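Local coordinates for protein glycerol dehydratase (Clostridium butyricum, PDB 1R9D) that dehydrates glycerol, most likely to 3-hydroxypropionaldehyde, without coenzyme B12 and probably by way of a glycyl radical, at residues Ala362-Val367 with Leu389-Glu394; Ala393-Thr396 with Leu402-Tyr405; Ser132-Ser137 with Asp510-Glu515; Pro87-Lys92 with Glu277-Ser282. All blocks are in the same frame, centred on the assembly; numbering follows the deposited sequence.

Contact 1: residues Ala362-Val367 with Leu389-Glu394; sequences ALEAAV and LLRAAE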
loop_
_atom_site.group_PDB
_atom_site.type_symbol
_atom_site.label_atom_id
_atom_site.label_comp_id
_atom_site.label_asym_id
_atom_site.label_seq_id
_atom_site.Cartn_x
_atom_site.Cartn_y
_atom_site.Cartn_z
ATOM N N ALA A 362 -15.968 -22.398 -35.668
ATOM C CA ALA A 362 -16.449 -22.099 -34.328
ATOM C C ALA A 362 -17.950 -22.356 -34.284
ATOM O O ALA A 362 -18.470 -22.919 -33.317
ATOM C CB ALA A 362 -16.148 -20.642 -33.972
ATOM N N LEU A 363 -18.646 -21.938 -35.338
ATOM C CA LEU A 363 -20.086 -22.144 -35.419
ATOM C C LEU A 363 -20.356 -23.651 -35.465
ATOM O O LEU A 363 -21.286 -24.149 -34.837
ATOM C CB LEU A 363 -20.645 -21.465 -36.674
ATOM C CG LEU A 363 -20.497 -19.934 -36.754
ATOM C CD1 LEU A 363 -21.032 -19.428 -38.088
ATOM C CD2 LEU A 363 -21.256 -19.287 -35.612
ATOM N N GLU A 364 -19.519 -24.369 -36.207
ATOM C CA GLU A 364 -19.659 -25.814 -36.340
ATOM C C GLU A 364 -19.465 -26.499 -34.985
ATOM O O GLU A 364 -20.215 -27.404 -34.627
ATOM C CB GLU A 364 -18.630 -26.344 -37.345
ATOM C CG GLU A 364 -18.958 -27.706 -37.926
ATOM C CD GLU A 364 -20.026 -27.639 -39.006
ATOM O OE1 GLU A 364 -20.468 -28.709 -39.477
ATOM O OE2 GLU A 364 -20.419 -26.514 -39.392
ATOM N N ALA A 365 -18.460 -26.058 -34.232
ATOM C CA ALA A 365 -18.166 -26.633 -32.919
ATOM C C ALA A 365 -19.340 -26.550 -31.951
ATOM O O ALA A 365 -19.559 -27.461 -31.152
ATOM C CB ALA A 365 -16.940 -25.951 -32.306
ATOM N N ALA A 366 -20.098 -25.459 -32.013
ATOM C CA ALA A 366 -21.241 -25.305 -31.120
ATOM C C ALA A 366 -22.259 -26.426 -31.339
ATOM O O ALA A 366 -22.891 -26.897 -30.390
ATOM C CB ALA A 366 -21.900 -23.942 -31.336
ATOM N N VAL A 367 -22.411 -26.853 -32.587
ATOM C CA VAL A 367 -23.357 -27.918 -32.914
ATOM C C VAL A 367 -22.777 -29.303 -32.614
ATOM O O VAL A 367 -23.515 -30.238 -32.298
ATOM C CB VAL A 367 -23.769 -27.863 -34.395
ATOM C CG1 VAL A 367 -24.851 -28.908 -34.671
ATOM C CG2 VAL A 367 -24.283 -26.476 -34.734
ATOM N N LEU A 389 -24.138 -14.528 -42.023
ATOM C CA LEU A 389 -25.326 -14.272 -41.231
ATOM C C LEU A 389 -26.296 -15.449 -41.333
ATOM O O LEU A 389 -26.931 -15.824 -40.350
ATOM C CB LEU A 389 -26.010 -12.976 -41.698
ATOM C CG LEU A 389 -27.290 -12.587 -40.951
ATOM C CD1 LEU A 389 -27.040 -12.569 -39.450
ATOM C CD2 LEU A 389 -27.763 -11.223 -41.432
ATOM N N LEU A 390 -26.410 -16.039 -42.520
ATOM C CA LEU A 390 -27.313 -17.171 -42.699
ATOM C C LEU A 390 -26.826 -18.389 -41.922
ATOM O O LEU A 390 -27.629 -19.139 -41.367
ATOM C CB LEU A 390 -27.462 -17.506 -44.185
ATOM C CG LEU A 390 -28.311 -16.495 -44.967
ATOM C CD1 LEU A 390 -28.305 -16.838 -46.452
ATOM C CD2 LEU A 390 -29.741 -16.505 -44.418
ATOM N N ARG A 391 -25.513 -18.581 -41.871
ATOM C CA ARG A 391 -24.961 -19.709 -41.133
ATOM C C ARG A 391 -25.228 -19.505 -39.646
ATOM O O ARG A 391 -25.520 -20.455 -38.924
ATOM C CB ARG A 391 -23.456 -19.835 -41.380
ATOM C CG ARG A 391 -22.844 -21.121 -40.827
ATOM C CD ARG A 391 -23.477 -22.355 -41.471
ATOM N NE ARG A 391 -22.743 -23.578 -41.152
ATOM C CZ ARG A 391 -23.131 -24.799 -41.512
ATOM N NH1 ARG A 391 -24.254 -24.968 -42.201
ATOM N NH2 ARG A 391 -22.389 -25.854 -41.197
ATOM N N ALA A 392 -25.126 -18.261 -39.185
ATOM C CA ALA A 392 -25.389 -17.968 -37.781
ATOM C C ALA A 392 -26.860 -18.274 -37.502
ATOM O O ALA A 392 -27.207 -18.822 -36.453
ATOM C CB ALA A 392 -25.075 -16.504 -37.474
ATOM N N ALA A 393 -27.722 -17.918 -38.452
ATOM C CA ALA A 393 -29.153 -18.174 -38.311
ATOM C C ALA A 393 -29.414 -19.676 -38.206
ATOM O O ALA A 393 -30.284 -20.099 -37.453
ATOM C CB ALA A 393 -29.915 -17.586 -39.495
ATOM N N GLU A 394 -28.668 -20.475 -38.968
ATOM C CA GLU A 394 -28.815 -21.931 -38.922
ATOM C C GLU A 394 -28.495 -22.437 -37.520
ATOM O O GLU A 394 -29.133 -23.366 -37.017
ATOM C CB GLU A 394 -27.855 -22.627 -39.893
ATOM C CG GLU A 394 -28.266 -22.657 -41.342
ATOM C CD GLU A 394 -27.523 -23.741 -42.112
ATOM O OE1 GLU A 394 -27.884 -24.934 -41.974
ATOM O OE2 GLU A 394 -26.568 -23.404 -42.842
HETATM O O HOH W 1 -20.124 -23.647 -40.057
#
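A salt-bridge network of Glu-364, Arg-391 and Glu-394 spans two neighbouring helices, 357-369 and 386-397, which run almost parallel: the short segments make an angle of 9° and their axes approach to 10.4 Å. At that spacing the backbones stay apart and long side chains must fill the gap. Arg-391 does most of this. Its CG lies anti to the backbone N (chi1 -171°) and the chain then bends at chi2, which swings the guanidinium across toward the other helix. There NH2 donates to Glu-364 OE2 at 2.8 Å, OE2 accepting on its syn lone pair, while carboxylate and guanidinium planes lie only 16° apart, close to the flat pairing these groups prefer. Water 1 supports the bridge by accepting from Arg-391 NE at 2.8 Å and donating to Glu-364 OE2 at 3.0 Å. On its own helix, one turn on, NH1 of Arg-391 reaches Glu-394 OE2 at 2.9 Å, met from above the carboxylate plane.

Such parallel helices side by side are what consecutive beta-alpha-beta units produce: helix 357-369 follows strand 341-344 and helix 386-397 follows strand 375-380. Nearer the sheet the contact turns apolar. Leu-363 CD1 packs 3.7 Å from Arg-391 CG, the two side chains lying alongside and pointing opposite ways, and the small Ala-392 lets this methyl lie against the helix, 4.4 Å from Ala-392 N. The charged side meets the N-terminal tail, where Ser-7 N donates to Glu-364 OE1, Gly-5 O accepts from Arg-391 NH1 and Gly-5 N donates to Glu-394 OE1. Phe-6 lies against both Glu-364 and Arg-391.

Contact 2: residues Ala393-Thr396 with Leu402-Tyr405; sequences AELT and LPAY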
loop_
_atom_site.group_PDB
_atom_site.type_symbol
_atom_site.label_atom_id
_atom_site.label_comp_id
_atom_site.label_asym_id
_atom_site.label_seq_id
_atom_site.Cartn_x
_atom_site.Cartn_y
_atom_site.Cartn_z
ATOM N N ALA A 393 -27.722 -17.918 -38.452
ATOM C CA ALA A 393 -29.153 -18.174 -38.311
ATOM C C ALA A 393 -29.414 -19.676 -38.206
ATOM O O ALA A 393 -30.284 -20.099 -37.453
ATOM C CB ALA A 393 -29.915 -17.586 -39.495
ATOM N N GLU A 394 -28.668 -20.475 -38.968
ATOM C CA GLU A 394 -28.815 -21.931 -38.922
ATOM C C GLU A 394 -28.495 -22.437 -37.520
ATOM O O GLU A 394 -29.133 -23.366 -37.017
ATOM C CB GLU A 394 -27.855 -22.627 -39.893
ATOM C CG GLU A 394 -28.266 -22.657 -41.342
ATOM C CD GLU A 394 -27.523 -23.741 -42.112
ATOM O OE1 GLU A 394 -27.884 -24.934 -41.974
ATOM O OE2 GLU A 394 -26.568 -23.404 -42.842
ATOM N N LEU A 395 -27.478 -21.845 -36.899
ATOM C CA LEU A 395 -27.095 -22.240 -35.552
ATOM C C LEU A 395 -28.215 -21.894 -34.578
ATOM O O LEU A 395 -28.566 -22.692 -33.712
ATOM C CB LEU A 395 -25.804 -21.535 -35.129
ATOM C CG LEU A 395 -25.352 -21.761 -33.682
ATOM C CD1 LEU A 395 -25.164 -23.252 -33.403
ATOM C CD2 LEU A 395 -24.056 -21.009 -33.444
ATOM N N THR A 396 -28.781 -20.701 -34.722
ATOM C CA THR A 396 -29.874 -20.288 -33.845
ATOM C C THR A 396 -31.028 -21.294 -33.918
ATOM O O THR A 396 -31.674 -21.583 -32.915
ATOM C CB THR A 396 -30.414 -18.893 -34.241
ATOM O OG1 THR A 396 -29.394 -17.908 -34.029
ATOM C CG2 THR A 396 -31.631 -18.537 -33.410
ATOM N N LEU A 402 -27.716 -19.982 -29.021
ATOM C CA LEU A 402 -26.557 -19.401 -29.685
ATOM C C LEU A 402 -26.868 -19.097 -31.141
ATOM O O LEU A 402 -27.741 -19.726 -31.739
ATOM C CB LEU A 402 -25.380 -20.378 -29.637
ATOM C CG LEU A 402 -24.989 -20.957 -28.281
ATOM C CD1 LEU A 402 -23.974 -22.079 -28.497
ATOM C CD2 LEU A 402 -24.418 -19.865 -27.386
ATOM N N PRO A 403 -26.170 -18.112 -31.728
ATOM C CA PRO A 403 -25.145 -17.316 -31.049
ATOM C C PRO A 403 -25.756 -15.981 -30.637
ATOM O O PRO A 403 -26.870 -15.655 -31.047
ATOM C CB PRO A 403 -24.099 -17.128 -32.132
ATOM C CG PRO A 403 -24.969 -16.886 -33.342
ATOM C CD PRO A 403 -26.058 -17.953 -33.192
ATOM N N ALA A 404 -25.038 -15.219 -29.819
ATOM C CA ALA A 404 -25.511 -13.896 -29.433
ATOM C C ALA A 404 -25.034 -13.011 -30.587
ATOM O O ALA A 404 -23.943 -13.233 -31.112
ATOM C CB ALA A 404 -24.867 -13.466 -28.121
ATOM N N TYR A 405 -25.851 -12.035 -30.995
ATOM C CA TYR A 405 -25.500 -11.136 -32.099
ATOM C C TYR A 405 -25.153 -9.752 -31.571
ATOM O O TYR A 405 -25.859 -9.226 -30.712
ATOM C CB TYR A 405 -26.668 -11.008 -33.094
ATOM C CG TYR A 405 -27.075 -12.313 -33.754
ATOM C CD1 TYR A 405 -27.846 -13.252 -33.071
ATOM C CD2 TYR A 405 -26.673 -12.612 -35.051
ATOM C CE1 TYR A 405 -28.206 -14.463 -33.670
ATOM C CE2 TYR A 405 -27.027 -13.823 -35.660
ATOM C CZ TYR A 405 -27.793 -14.738 -34.961
ATOM O OH TYR A 405 -28.149 -15.930 -35.557
HETATM O O HOH W 2 -28.723 -22.315 -31.065
#
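The backbone at Thr-396 runs close against that at Leu-402, with their CA atoms 5.4 Å apart, and Thr-396 CA makes a C-H...O contact of 3.0 Å with Leu-402 O. The carbonyl of Leu-402 thus lies close against the last turn of helix 386-397, and water 2 lies between Leu-395 O (2.7 Å) and Leu-402 O (2.8 Å). The peptide between Leu-402 and Pro-403 is cis.

These residues complete a beta-alpha-beta unit: strand 375-380, helix 386-397, then strand 404-407, which pairs parallel with 375-380. Leu-395 takes the side of the helix facing this return to the sheet. With CG anti to the backbone N (chi1 175°), its CD2 is set 3.7 Å from Pro-403 CD and 4.1 Å from Leu-402 CB, so that a branched apolar chain meets the proline ring at its CD corner. Beyond Leu-395 lie Leu-363, Ala-366 and Val-367 of the adjacent helix 357-369.

Thr-396 supplies the polar part of the contact. Its OG1 is 3.4 Å from Pro-403 CD and shares a 2.8 Å hydrogen bond with Tyr-405 OH, in which either hydroxyl may donate. OG1 lies at the edge of the tyrosine ring, near its plane, and reaches OH from the CE1 side at a bent angle. The two buried hydroxyls share this one bond, and Thr-396 OG1 also makes a weak one with Ala-392 O of its own helix. The long phenol lets the strand residue reach as far as the helix, near Ala-393 N.

Contact 3: residues Ser132-Ser137 with Asp510-Glu515; sequences SELATS and DIAHAE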
loop_
_atom_site.group_PDB
_atom_site.type_symbol
_atom_site.label_atom_id
_atom_site.label_comp_id
_atom_site.label_asym_id
_atom_site.label_seq_id
_atom_site.Cartn_x
_atom_site.Cartn_y
_atom_site.Cartn_z
ATOM N N SER A 132 -12.142 -8.844 0.592
ATOM C CA SER A 132 -13.490 -8.472 1.034
ATOM C C SER A 132 -13.486 -7.736 2.374
ATOM O O SER A 132 -14.183 -6.738 2.551
ATOM C CB SER A 132 -14.395 -9.712 1.147
ATOM O OG SER A 132 -13.980 -10.592 2.187
ATOM N N GLU A 133 -12.687 -8.216 3.320
ATOM C CA GLU A 133 -12.646 -7.576 4.629
ATOM C C GLU A 133 -12.026 -6.178 4.577
ATOM O O GLU A 133 -12.488 -5.265 5.260
ATOM C CB GLU A 133 -11.921 -8.499 5.619
ATOM C CG GLU A 133 -12.699 -9.811 5.788
ATOM C CD GLU A 133 -11.920 -10.918 6.473
ATOM O OE1 GLU A 133 -12.174 -11.170 7.673
ATOM O OE2 GLU A 133 -11.060 -11.538 5.807
ATOM N N LEU A 134 -10.999 -5.998 3.751
ATOM C CA LEU A 134 -10.376 -4.682 3.622
ATOM C C LEU A 134 -11.339 -3.726 2.903
ATOM O O LEU A 134 -11.435 -2.553 3.255
ATOM C CB LEU A 134 -9.065 -4.791 2.841
ATOM C CG LEU A 134 -8.327 -3.475 2.568
ATOM C CD1 LEU A 134 -7.959 -2.803 3.880
ATOM C CD2 LEU A 134 -7.083 -3.758 1.744
ATOM N N ALA A 135 -12.053 -4.238 1.902
ATOM C CA ALA A 135 -13.008 -3.423 1.146
ATOM C C ALA A 135 -14.043 -2.814 2.084
ATOM O O ALA A 135 -14.360 -1.627 1.986
ATOM C CB ALA A 135 -13.704 -4.269 0.083
ATOM N N THR A 136 -14.574 -3.628 2.992
ATOM C CA THR A 136 -15.562 -3.140 3.949
ATOM C C THR A 136 -14.965 -2.071 4.865
ATOM O O THR A 136 -15.623 -1.078 5.193
ATOM C CB THR A 136 -16.120 -4.303 4.805
ATOM O OG1 THR A 136 -16.931 -5.146 3.979
ATOM C CG2 THR A 136 -16.961 -3.774 5.957
ATOM N N SER A 137 -13.715 -2.262 5.272
ATOM C CA SER A 137 -13.059 -1.291 6.140
ATOM C C SER A 137 -12.907 0.070 5.463
ATOM O O SER A 137 -12.918 1.101 6.134
ATOM C CB SER A 137 -11.682 -1.805 6.571
ATOM O OG SER A 137 -11.803 -2.986 7.345
ATOM N N ASP A 510 -12.196 -1.856 -5.329
ATOM C CA ASP A 510 -11.146 -1.658 -6.330
ATOM C C ASP A 510 -9.815 -1.452 -5.591
ATOM O O ASP A 510 -8.803 -2.095 -5.896
ATOM C CB ASP A 510 -11.489 -0.412 -7.168
ATOM C CG ASP A 510 -10.925 -0.456 -8.585
ATOM O OD1 ASP A 510 -9.774 -0.902 -8.776
ATOM O OD2 ASP A 510 -11.638 -0.011 -9.519
ATOM N N ILE A 511 -9.829 -0.558 -4.608
ATOM C CA ILE A 511 -8.640 -0.272 -3.812
ATOM C C ILE A 511 -8.170 -1.524 -3.072
ATOM O O ILE A 511 -6.972 -1.782 -2.985
ATOM C CB ILE A 511 -8.916 0.860 -2.789
ATOM C CG1 ILE A 511 -9.086 2.191 -3.528
ATOM C CG2 ILE A 511 -7.763 0.969 -1.791
ATOM C CD1 ILE A 511 -9.578 3.333 -2.645
ATOM N N ALA A 512 -9.114 -2.311 -2.559
ATOM C CA ALA A 512 -8.771 -3.528 -1.819
ATOM C C ALA A 512 -8.047 -4.564 -2.673
ATOM O O ALA A 512 -7.076 -5.174 -2.217
ATOM C CB ALA A 512 -10.028 -4.143 -1.196
ATOM N N HIS A 513 -8.513 -4.775 -3.901
ATOM C CA HIS A 513 -7.872 -5.728 -4.799
ATOM C C HIS A 513 -6.454 -5.288 -5.126
ATOM O O HIS A 513 -5.549 -6.114 -5.232
ATOM C CB HIS A 513 -8.675 -5.880 -6.093
ATOM C CG HIS A 513 -9.791 -6.872 -5.991
ATOM N ND1 HIS A 513 -9.584 -8.233 -6.071
ATOM C CD2 HIS A 513 -11.118 -6.706 -5.779
ATOM C CE1 HIS A 513 -10.735 -8.862 -5.913
ATOM N NE2 HIS A 513 -11.682 -7.958 -5.734
ATOM N N ALA A 514 -6.259 -3.984 -5.288
ATOM C CA ALA A 514 -4.934 -3.463 -5.598
ATOM C C ALA A 514 -3.985 -3.632 -4.415
ATOM O O ALA A 514 -2.805 -3.949 -4.589
ATOM C CB ALA A 514 -5.025 -1.988 -5.978
ATOM N N GLU A 515 -4.512 -3.434 -3.213
ATOM C CA GLU A 515 -3.708 -3.527 -1.999
ATOM C C GLU A 515 -3.378 -4.953 -1.579
ATOM O O GLU A 515 -2.271 -5.221 -1.112
ATOM C CB GLU A 515 -4.426 -2.809 -0.848
ATOM C CG GLU A 515 -3.585 -2.602 0.403
ATOM C CD GLU A 515 -4.244 -1.652 1.397
ATOM O OE1 GLU A 515 -4.903 -0.684 0.946
ATOM O OE2 GLU A 515 -4.093 -1.862 2.626
#
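Ala-512 and Ala-135 are the closest CA pair between 132-137 and 510-515, 5.2 Å apart. Ala-512 CB lies 3.7 Å from Ala-135 N and 3.9 Å from Ala-135 CB, so a single methyl rests directly on the opposing backbone. Alanine suits both positions, since its short methyls let the axes of the two segments approach to 8.2 Å. Leu-134 covers the same spot from beside it, its CD2 lying 3.9 Å from Ala-512 CA.

One turn further on comes Glu-515, the last residue of the contact, which crosses Leu-134 at about a right angle. CG stands anti to the backbone N (chi1 -169°) and the rest of the chain is extended, which draws CB, CG and CD in turn past the CD2 methyl of Leu-134. The nearest of the three is CD, 3.6 Å from Leu-134 CD2. The whole chain, carboxylate included, thus lies along that methyl, and OE1 is hydrogen-bonded to Tyr-138 OH.

Leu-134 also packs on Pro-46 of the second subunit, and Ser-137 OG bonds Gly-44 O of that subunit, placing this crossing beside the dimer interface. With chain directions 134° apart, it is a close, alanine-mediated crossing of helices running in roughly opposed directions, held by apolar packing between two helices of the pyruvate formate lyase-like fold.

Contact 4: residues Pro87-Lys92 with Glu277-Ser282; sequences PEFSNK and ESNGHS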
loop_
_atom_site.group_PDB
_atom_site.type_symbol
_atom_site.label_atom_id
_atom_site.label_comp_id
_atom_site.label_asym_id
_atom_site.label_seq_id
_atom_site.Cartn_x
_atom_site.Cartn_y
_atom_site.Cartn_z
ATOM N N PRO A 87 -9.780 -18.495 -1.061
ATOM C CA PRO A 87 -9.907 -17.849 0.246
ATOM C C PRO A 87 -9.343 -16.442 0.370
ATOM O O PRO A 87 -9.674 -15.736 1.317
ATOM C CB PRO A 87 -9.207 -18.833 1.179
ATOM C CG PRO A 87 -8.105 -19.351 0.318
ATOM C CD PRO A 87 -8.822 -19.616 -0.993
ATOM N N GLU A 88 -8.501 -16.039 -0.578
ATOM C CA GLU A 88 -7.896 -14.710 -0.543
ATOM C C GLU A 88 -8.905 -13.589 -0.765
ATOM O O GLU A 88 -8.649 -12.442 -0.396
ATOM C CB GLU A 88 -6.779 -14.590 -1.589
ATOM C CG GLU A 88 -7.229 -14.754 -3.038
ATOM C CD GLU A 88 -6.948 -16.136 -3.605
ATOM O OE1 GLU A 88 -6.225 -16.222 -4.620
ATOM O OE2 GLU A 88 -7.453 -17.135 -3.047
ATOM N N PHE A 89 -10.047 -13.914 -1.367
ATOM C CA PHE A 89 -11.076 -12.909 -1.625
ATOM C C PHE A 89 -12.133 -12.907 -0.522
ATOM O O PHE A 89 -12.487 -11.854 0.000
ATOM C CB PHE A 89 -11.703 -13.158 -2.997
ATOM C CG PHE A 89 -10.699 -13.170 -4.118
ATOM C CD1 PHE A 89 -10.527 -14.300 -4.909
ATOM C CD2 PHE A 89 -9.902 -12.052 -4.364
ATOM C CE1 PHE A 89 -9.574 -14.323 -5.931
ATOM C CE2 PHE A 89 -8.947 -12.063 -5.380
ATOM C CZ PHE A 89 -8.778 -13.199 -6.167
ATOM N N SER A 90 -12.631 -14.091 -0.175
ATOM C CA SER A 90 -13.614 -14.254 0.901
ATOM C C SER A 90 -13.693 -15.750 1.171
ATOM O O SER A 90 -13.319 -16.553 0.321
ATOM C CB SER A 90 -14.999 -13.733 0.495
ATOM O OG SER A 90 -15.620 -14.595 -0.438
ATOM N N ASN A 91 -14.168 -16.132 2.349
ATOM C CA ASN A 91 -14.265 -17.555 2.660
ATOM C C ASN A 91 -15.230 -17.865 3.792
ATOM O O ASN A 91 -15.647 -19.013 3.956
ATOM C CB ASN A 91 -12.882 -18.108 3.002
ATOM C CG ASN A 91 -12.254 -17.398 4.174
ATOM O OD1 ASN A 91 -12.656 -17.595 5.325
ATOM N ND2 ASN A 91 -11.272 -16.546 3.892
ATOM N N LYS A 92 -15.588 -16.852 4.572
ATOM C CA LYS A 92 -16.510 -17.061 5.678
ATOM C C LYS A 92 -17.874 -17.551 5.193
ATOM O O LYS A 92 -18.574 -18.258 5.916
ATOM C CB LYS A 92 -16.661 -15.775 6.495
ATOM C CG LYS A 92 -15.403 -15.411 7.287
ATOM C CD LYS A 92 -15.604 -14.163 8.132
ATOM C CE LYS A 92 -14.296 -13.711 8.783
ATOM N NZ LYS A 92 -13.699 -14.770 9.653
ATOM N N GLU A 277 -4.877 -18.559 -11.003
ATOM C CA GLU A 277 -4.422 -17.390 -10.263
ATOM C C GLU A 277 -5.588 -16.701 -9.557
ATOM O O GLU A 277 -5.468 -16.274 -8.409
ATOM C CB GLU A 277 -3.730 -16.394 -11.204
ATOM C CG GLU A 277 -3.316 -15.098 -10.518
ATOM C CD GLU A 277 -2.539 -14.164 -11.437
ATOM O OE1 GLU A 277 -3.065 -13.812 -12.515
ATOM O OE2 GLU A 277 -1.402 -13.780 -11.076
ATOM N N SER A 278 -6.722 -16.601 -10.245
ATOM C CA SER A 278 -7.898 -15.947 -9.676
ATOM C C SER A 278 -9.168 -16.587 -10.214
ATOM O O SER A 278 -9.149 -17.199 -11.279
ATOM C CB SER A 278 -7.887 -14.454 -10.035
ATOM O OG SER A 278 -9.081 -13.816 -9.610
ATOM N N ASN A 279 -10.268 -16.439 -9.482
ATOM C CA ASN A 279 -11.531 -17.018 -9.924
ATOM C C ASN A 279 -12.515 -15.988 -10.469
ATOM O O ASN A 279 -13.714 -16.234 -10.518
ATOM C CB ASN A 279 -12.186 -17.839 -8.802
ATOM C CG ASN A 279 -12.706 -16.990 -7.663
ATOM O OD1 ASN A 279 -12.324 -15.832 -7.499
ATOM N ND2 ASN A 279 -13.583 -17.578 -6.851
ATOM N N GLY A 280 -12.017 -14.822 -10.868
ATOM C CA GLY A 280 -12.930 -13.858 -11.455
ATOM C C GLY A 280 -13.423 -14.553 -12.712
ATOM O O GLY A 280 -12.637 -15.241 -13.376
ATOM N N HIS A 281 -14.707 -14.426 -13.041
ATOM C CA HIS A 281 -15.198 -15.087 -14.242
ATOM C C HIS A 281 -15.202 -14.156 -15.452
ATOM O O HIS A 281 -14.593 -13.086 -15.423
ATOM C CB HIS A 281 -16.588 -15.717 -14.014
ATOM C CG HIS A 281 -17.646 -14.754 -13.575
ATOM N ND1 HIS A 281 -18.151 -14.738 -12.293
ATOM C CD2 HIS A 281 -18.321 -13.796 -14.257
ATOM C CE1 HIS A 281 -19.091 -13.814 -12.204
ATOM N NE2 HIS A 281 -19.213 -13.228 -13.382
ATOM N N SER A 282 -15.881 -14.567 -16.512
ATOM C CA SER A 282 -15.917 -13.789 -17.741
ATOM C C SER A 282 -14.518 -13.642 -18.337
ATOM O O SER A 282 -14.162 -12.595 -18.876
ATOM C CB SER A 282 -16.561 -12.419 -17.506
ATOM O OG SER A 282 -17.962 -12.570 -17.321
#
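Phe-89 meets Ser-278 and Asn-279 through van der Waals contacts between an aromatic ring and polar side-chain oxygens. Asn-279 OD1 lies 3.5 Å from Phe-89 CD1, and the amide and ring planes are 5° apart, the two groups side by side with their ends turned opposite ways. Ser-278 OG approaches the far end of the ring, 3.5 Å from Phe-89 CZ. Both oxygens come in obliquely. A phenylalanine fits here because its ring is broad and flat enough to bridge backbones whose CA atoms come no closer than 9.2 Å. Its own neighbour helps to set it: Glu-88 CG stands 3.6 Å above the ring plane, over the centre.

Hydrogen bonding works within each segment and shapes the two loops. Asn-91 ND2 donates to Pro-87 O at 3.1 Å, along a lone pair in the carbonyl plane, which closes the turn that presents Phe-89. On the other side a weak 3.3 Å bond from Gly-280 N to Ser-278 OG tightens the bend after helix 260-277.

Charge enters through Glu-88, whose chain bends at chi2 (-100°); OE1 forms salt bridges with Arg-31 and Arg-51, and its 3.9 Å approach to Glu-277 O is only a loose contact.

Asn-279 is held by Gly-161 N at OD1 and by Asn-160 OD1 at ND2, and further along His-281 NE2 and Ser-282 OG bond a bound glycerol. The contact wedges the loop leading into helix 92-97, backed by helix 30-40 and backbone-bonded to Thr-131 and Ser-132 of helix 131-138, against the exit of helix 260-277.

Read from the N terminus, residues 87-92 come first, then 132-137; contact 4 closes at 277-282, whereas contact 3 closes only at 510-515, so these two cross. They also touch: Phe-89 O lies 3.1 Å from Ser-132 N, probably hydrogen-bonded, and His-513 packs on Phe-89. Inside the long loop of contact 3 fall contacts 1 and 2, both after contact 4 has closed. Contact 1 joins neighbouring helices, and contact 2 begins on the same helix, 386-397, leading it back to the five-stranded sheet. The pairs 1 with 2 and 3 with 4 lie on opposite sides of the chain's centre, contacts 1 and 3 having centres about 43 Å apart.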